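Local coordinates for protein KLLA0E08119p (Kluyveromyces lactis, PDB 3VA7) that is the urea carboxylase part of a longer multifunctional enzyme and probably carboxylates urea to urea-1-carboxylate with biotin and ATP, as the first step of urea degradation, at residues P709-S714 against I736-D741; H722-H727 against G754-Q759. All coordinates share one frame; numbering follows the deposited sequence.

Contact 1. Residues P709-S714 against I736-D741; sequences PKWARS and INFTGD. With BTI (5-(hexahydro-2-oxo-1H-thieno[3,4-D]imidazol-6-yl)pentanal), chain B.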
loop_
_atom_site.group_PDB
_atom_site.type_symbol
_atom_site.label_atom_id
_atom_site.label_comp_id
_atom_site.label_asym_id
_atom_site.label_seq_id
_atom_site.Cartn_x
_atom_site.Cartn_y
_atom_site.Cartn_z
ATOM N N PRO A 709 1.975 18.431 32.942
ATOM C CA PRO A 709 2.773 17.604 33.900
ATOM C C PRO A 709 3.761 18.332 34.785
ATOM O O PRO A 709 4.289 19.387 34.412
ATOM C CB PRO A 709 3.555 16.626 32.996
ATOM C CG PRO A 709 2.859 16.679 31.670
ATOM C CD PRO A 709 2.253 18.071 31.543
ATOM N N LYS A 710 4.020 17.752 35.947
ATOM C CA LYS A 710 5.085 18.245 36.768
ATOM C C LYS A 710 6.100 17.139 36.792
ATOM O O LYS A 710 5.814 16.011 37.202
ATOM C CB LYS A 710 4.597 18.621 38.180
ATOM C CG LYS A 710 3.257 19.343 38.246
ATOM C CD LYS A 710 2.819 19.502 39.675
ATOM C CE LYS A 710 2.229 20.883 39.911
ATOM N NZ LYS A 710 0.822 20.935 39.550
ATOM N N TRP A 711 7.275 17.462 36.297
ATOM C CA TRP A 711 8.304 16.487 36.066
ATOM C C TRP A 711 9.252 16.292 37.260
ATOM O O TRP A 711 9.564 17.215 37.989
ATOM C CB TRP A 711 9.077 16.871 34.809
ATOM C CG TRP A 711 8.212 16.951 33.601
ATOM C CD1 TRP A 711 7.826 18.089 32.935
ATOM C CD2 TRP A 711 7.592 15.861 32.908
ATOM N NE1 TRP A 711 7.033 17.773 31.857
ATOM C CE2 TRP A 711 6.877 16.414 31.809
ATOM C CE3 TRP A 711 7.604 14.466 33.073
ATOM C CZ2 TRP A 711 6.173 15.621 30.893
ATOM C CZ3 TRP A 711 6.887 13.671 32.149
ATOM C CH2 TRP A 711 6.173 14.257 31.088
ATOM N N ALA A 712 9.710 15.066 37.446
ATOM C CA ALA A 712 10.572 14.733 38.556
ATOM C C ALA A 712 11.973 15.024 38.169
ATOM O O ALA A 712 12.814 15.107 39.018
ATOM C CB ALA A 712 10.418 13.241 38.959
ATOM N N ARG A 713 12.250 15.119 36.882
ATOM C CA ARG A 713 13.605 15.382 36.414
ATOM C C ARG A 713 13.568 16.761 35.779
ATOM O O ARG A 713 12.484 17.263 35.425
ATOM C CB ARG A 713 14.083 14.324 35.397
ATOM C CG ARG A 713 14.036 12.878 35.841
ATOM C CD ARG A 713 14.526 11.976 34.721
ATOM N NE ARG A 713 13.650 12.056 33.555
ATOM C CZ ARG A 713 13.853 11.470 32.368
ATOM N NH1 ARG A 713 14.911 10.726 32.145
ATOM N NH2 ARG A 713 12.983 11.642 31.374
ATOM N N SER A 714 14.747 17.371 35.652
ATOM C CA SER A 714 14.875 18.726 35.132
ATOM C C SER A 714 14.959 18.678 33.604
ATOM O O SER A 714 14.556 19.647 32.925
ATOM C CB SER A 714 16.120 19.411 35.719
ATOM O OG SER A 714 17.343 18.789 35.302
ATOM N N ILE A 736 -0.539 5.678 27.283
ATOM C CA ILE A 736 -0.879 7.098 27.282
ATOM C C ILE A 736 0.463 7.801 27.263
ATOM O O ILE A 736 1.153 7.877 28.257
ATOM C CB ILE A 736 -1.834 7.444 28.448
ATOM C CG1 ILE A 736 -3.147 6.680 28.256
ATOM C CG2 ILE A 736 -2.212 8.866 28.472
ATOM C CD1 ILE A 736 -3.952 6.593 29.548
ATOM N N ASN A 737 0.835 8.261 26.078
ATOM C CA ASN A 737 2.190 8.721 25.758
ATOM C C ASN A 737 2.235 10.220 25.886
ATOM O O ASN A 737 1.404 10.925 25.279
ATOM C CB ASN A 737 2.462 8.325 24.296
ATOM C CG ASN A 737 3.894 8.583 23.833
ATOM O OD1 ASN A 737 4.076 9.028 22.725
ATOM N ND2 ASN A 737 4.891 8.242 24.637
ATOM N N PHE A 738 3.192 10.700 26.671
ATOM C CA PHE A 738 3.385 12.114 26.896
ATOM C C PHE A 738 4.395 12.716 25.878
ATOM O O PHE A 738 5.621 12.764 26.129
ATOM C CB PHE A 738 3.799 12.373 28.363
ATOM C CG PHE A 738 2.626 12.588 29.295
ATOM C CD1 PHE A 738 2.000 11.517 29.920
ATOM C CD2 PHE A 738 2.125 13.865 29.530
ATOM C CE1 PHE A 738 0.874 11.723 30.735
ATOM C CE2 PHE A 738 1.017 14.070 30.339
ATOM C CZ PHE A 738 0.399 12.998 30.943
ATOM N N THR A 739 3.888 13.195 24.735
ATOM C CA THR A 739 4.776 13.749 23.699
ATOM C C THR A 739 5.052 15.149 24.138
ATOM O O THR A 739 4.301 16.055 23.805
ATOM C CB THR A 739 4.110 13.769 22.319
ATOM O OG1 THR A 739 3.003 14.695 22.344
ATOM C CG2 THR A 739 3.606 12.383 21.951
ATOM N N GLY A 740 6.124 15.345 24.889
ATOM C CA GLY A 740 6.325 16.640 25.611
ATOM C C GLY A 740 5.290 16.772 26.759
ATOM O O GLY A 740 5.132 15.839 27.571
ATOM N N ASP A 741 4.539 17.872 26.782
ATOM C CA ASP A 741 3.678 18.211 27.890
ATOM C C ASP A 741 2.181 17.834 27.643
ATOM O O ASP A 741 1.297 18.130 28.438
ATOM C CB ASP A 741 3.858 19.690 28.228
ATOM C CG ASP A 741 5.248 20.005 28.764
ATOM O OD1 ASP A 741 5.637 19.397 29.795
ATOM O OD2 ASP A 741 5.959 20.880 28.191
HETATM C C11 BTI B . -1.375 11.531 16.706
HETATM O O11 BTI B . -0.717 12.596 16.496
HETATM C C10 BTI B . -0.805 10.248 17.383
HETATM C C9 BTI B . 0.686 10.414 17.674
HETATM C C8 BTI B . 1.304 9.382 18.607
HETATM C C7 BTI B . 2.621 9.814 19.282
HETATM C C2 BTI B . 3.671 10.377 18.347
HETATM S S1 BTI B . 4.159 9.234 17.089
HETATM C C6 BTI B . 5.725 9.991 16.830
HETATM C C5 BTI B . 6.120 10.703 18.105
HETATM N N3 BTI B . 7.023 9.761 18.713
HETATM C C3 BTI B . 6.493 9.221 19.779
HETATM O O3 BTI B . 7.130 8.365 20.551
HETATM N N2 BTI B . 5.277 9.669 20.011
HETATM C C4 BTI B . 4.944 10.748 19.089
#

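Contact 2. Residues H722-H727 against G754-Q759; sequences HPSNAH and GGFVCQ. With BTI (5-(hexahydro-2-oxo-1H-thieno[3,4-D]imidazol-6-yl)pentanal), chain B.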
loop_
_atom_site.group_PDB
_atom_site.type_symbol
_atom_site.label_atom_id
_atom_site.label_comp_id
_atom_site.label_asym_id
_atom_site.label_seq_id
_atom_site.Cartn_x
_atom_site.Cartn_y
_atom_site.Cartn_z
ATOM N N HIS A 722 13.767 17.618 26.939
ATOM C CA HIS A 722 12.492 17.749 27.621
ATOM C C HIS A 722 12.274 16.581 28.613
ATOM O O HIS A 722 12.521 15.421 28.266
ATOM C CB HIS A 722 11.390 17.813 26.625
ATOM C CG HIS A 722 10.070 18.070 27.234
ATOM N ND1 HIS A 722 9.488 19.317 27.233
ATOM C CD2 HIS A 722 9.207 17.245 27.874
ATOM C CE1 HIS A 722 8.310 19.246 27.832
ATOM N NE2 HIS A 722 8.113 17.997 28.223
ATOM N N PRO A 723 11.802 16.877 29.845
ATOM C CA PRO A 723 11.836 15.813 30.820
ATOM C C PRO A 723 10.973 14.623 30.513
ATOM O O PRO A 723 11.168 13.627 31.186
ATOM C CB PRO A 723 11.338 16.483 32.099
ATOM C CG PRO A 723 11.584 17.910 31.880
ATOM C CD PRO A 723 11.310 18.122 30.448
ATOM N N SER A 724 10.052 14.684 29.543
ATOM C CA SER A 724 9.275 13.484 29.093
ATOM C C SER A 724 10.048 12.592 28.131
ATOM O O SER A 724 9.578 11.484 27.800
ATOM C CB SER A 724 8.003 13.863 28.341
ATOM O OG SER A 724 8.320 14.329 27.038
ATOM N N ASN A 725 11.170 13.106 27.620
ATOM C CA ASN A 725 12.004 12.403 26.649
ATOM C C ASN A 725 12.714 11.227 27.325
ATOM O O ASN A 725 13.248 11.368 28.421
ATOM C CB ASN A 725 13.045 13.370 26.053
ATOM C CG ASN A 725 12.439 14.437 25.146
ATOM O OD1 ASN A 725 11.226 14.736 25.177
ATOM N ND2 ASN A 725 13.291 15.032 24.328
ATOM N N ALA A 726 12.777 10.095 26.624
ATOM C CA ALA A 726 13.170 8.823 27.189
ATOM C C ALA A 726 14.012 8.130 26.172
ATOM O O ALA A 726 13.801 8.308 24.964
ATOM C CB ALA A 726 11.914 7.976 27.483
ATOM N N HIS A 727 14.978 7.336 26.642
ATOM C CA HIS A 727 15.695 6.479 25.713
ATOM C C HIS A 727 14.658 5.567 25.033
ATOM O O HIS A 727 13.938 4.794 25.664
ATOM C CB HIS A 727 16.804 5.700 26.409
ATOM C CG HIS A 727 17.945 6.556 26.869
ATOM N ND1 HIS A 727 19.047 6.827 26.077
ATOM C CD2 HIS A 727 18.151 7.210 28.039
ATOM C CE1 HIS A 727 19.889 7.581 26.758
ATOM N NE2 HIS A 727 19.365 7.840 27.943
ATOM N N GLY A 754 9.280 4.447 20.503
ATOM C CA GLY A 754 9.037 5.882 20.601
ATOM C C GLY A 754 9.894 6.481 21.684
ATOM O O GLY A 754 10.466 5.724 22.461
ATOM N N GLY A 755 9.973 7.816 21.753
ATOM C CA GLY A 755 11.027 8.505 22.492
ATOM C C GLY A 755 10.545 9.244 23.745
ATOM O O GLY A 755 11.314 10.058 24.299
ATOM N N PHE A 756 9.300 8.972 24.200
ATOM C CA PHE A 756 8.719 9.637 25.395
ATOM C C PHE A 756 8.146 8.679 26.433
ATOM O O PHE A 756 7.758 7.574 26.108
ATOM C CB PHE A 756 7.527 10.539 25.031
ATOM C CG PHE A 756 7.772 11.489 23.894
ATOM C CD1 PHE A 756 7.408 11.140 22.578
ATOM C CD2 PHE A 756 8.327 12.756 24.127
ATOM C CE1 PHE A 756 7.620 12.033 21.516
ATOM C CE2 PHE A 756 8.537 13.650 23.059
ATOM C CZ PHE A 756 8.163 13.293 21.752
ATOM N N VAL A 757 8.006 9.135 27.682
ATOM C CA VAL A 757 7.453 8.288 28.741
ATOM C C VAL A 757 5.949 8.093 28.533
ATOM O O VAL A 757 5.286 8.944 27.962
ATOM C CB VAL A 757 7.731 8.880 30.115
ATOM C CG1 VAL A 757 9.210 8.894 30.406
ATOM C CG2 VAL A 757 7.201 10.284 30.217
ATOM N N CYS A 758 5.434 6.942 28.964
ATOM C CA CYS A 758 3.997 6.599 28.942
ATOM C C CYS A 758 3.544 6.449 30.393
ATOM O O CYS A 758 4.226 5.774 31.208
ATOM C CB CYS A 758 3.769 5.278 28.231
ATOM S SG CYS A 758 4.016 5.295 26.419
ATOM N N GLN A 759 2.395 7.005 30.736
ATOM C CA GLN A 759 1.989 7.083 32.123
ATOM C C GLN A 759 1.270 5.809 32.532
ATOM O O GLN A 759 1.578 5.221 33.571
ATOM C CB GLN A 759 1.148 8.359 32.341
ATOM C CG GLN A 759 0.175 8.349 33.485
ATOM C CD GLN A 759 0.817 8.459 34.859
ATOM O OE1 GLN A 759 1.788 9.185 35.062
ATOM N NE2 GLN A 759 0.270 7.741 35.809
HETATM C C11 BTI B . -1.375 11.531 16.706
HETATM O O11 BTI B . -0.717 12.596 16.496
HETATM C C10 BTI B . -0.805 10.248 17.383
HETATM C C9 BTI B . 0.686 10.414 17.674
HETATM C C8 BTI B . 1.304 9.382 18.607
HETATM C C7 BTI B . 2.621 9.814 19.282
HETATM C C2 BTI B . 3.671 10.377 18.347
HETATM S S1 BTI B . 4.159 9.234 17.089
HETATM C C6 BTI B . 5.725 9.991 16.830
HETATM C C5 BTI B . 6.120 10.703 18.105
HETATM N N3 BTI B . 7.023 9.761 18.713
HETATM C C3 BTI B . 6.493 9.221 19.779
HETATM O O3 BTI B . 7.130 8.365 20.551
HETATM N N2 BTI B . 5.277 9.669 20.011
HETATM C C4 BTI B . 4.944 10.748 19.089
#

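Contact 1. Residues P709-S714 against I736-D741
Trp-711 and Pro-709 of the loop 709-714 meet Phe-738, Gly-740 and Asp-741 on strand 735-739 and the turn that follows it. With CG anti to its own carbonyl carbon (chi1 -59°), the Trp-711 side chain leaves CB and turns its edge toward 736-741, while CB of Pro-709 packs on one face near the rim. On the five-membered ring, NE1 gives a hydrogen bond to OD1 of Asp-741, 3.0 Å long and nearly straight at 168°. The oxygen lies in the indole plane, although the carboxylate is turned 45° from it. Along the edge, CZ2 comes within 3.5 Å of the backbone O of Gly-740, and CH2 at the far end meets CB of Phe-738 at 4.1 Å. CG of Pro-709 touches CE2 of Phe-738 at 3.5 Å, and Pro-709 CD rests against the backbone O of Asp-741. Phe-678, with Tyr-682 and Phe-686 of helix 680-688, adds aromatic neighbours. On the strand, Asn-737 OD1 accepts a hydrogen bond from biotinyl N2 (3.0 Å), and Thr-739 CG2 packs near biotinyl C4. The indole N-H thus satisfies one oxygen of a buried carboxylate, which probably helps fix the ring's rotation and stabilise the charge of Asp-741.

Contact 2. Residues H722-H727 against G754-Q759
Asn-725 and Phe-756 face each other as an antiparallel, non-hydrogen-bonded pair, their CA atoms 4.5 Å apart, and two backbone hydrogen bonds flank them. Val-757 N donates to Ser-724 O (2.8 Å). Ala-726 N donates to Gly-755 O (2.7 Å); Lys-1012 NZ is a second donor to that oxygen. CA-H...O contacts run between the same strands, from Phe-756 to Ser-724 O and from Asn-725 to Gly-755 O. A type I turn, His-722 to Asn-725, leads into the pairing.

Apolar packing is modest: Ala-726 CB meets Val-757 CG1 at 4.1 Å, and CG2 of the same valine approaches CB of Ser-724. The Phe-756 ring lies between polar neighbours, because chi1 of -49° swings it back beside the backbone N, where one edge reaches Ser-724 and another the ureido group. Its CD2 edge meets Ser-724 OG at 3.3 Å, and CD1 meets O3 of the biotinyl group at 3.4 Å, again near the ring plane. Replacing Phe-756 with an alanine would probably open a gap beside the ureido ring, leaving the biotinyl group freer to shift.

The ligand contacts continue through the glycines. Gly-755 N donates a hydrogen bond to biotinyl O3 (3.1 Å), and Gly-754 CA lies 3.1 Å from the same O3. A short antiparallel pairing that presents a backbone N-H to the ureido carbonyl thus forms one wall of the biotin pocket in the carboxyltransferase domain.

How the contacts relate
Contacts 1 and 2 have centres 7 Å apart, and their segments alternate along the chain. Strands 735-739 and 756-762, neighbours in one sheet, join them: Ile-736 O lies 2.9 Å from Gln-759 N, a probable hydrogen bond. Arg-713 ties the loops together, its NH2 2.7 Å from Pro-723 O, while Ser-724 OG makes weak hydrogen bonds to Phe-738 O and Gly-740 N. The two contacts hold neighbouring polar atoms of one ureido ring. Contact 2 lies closer to the urea, with the Phe-756 side chain about 5 Å from it, against about 11 Å for Gly-740.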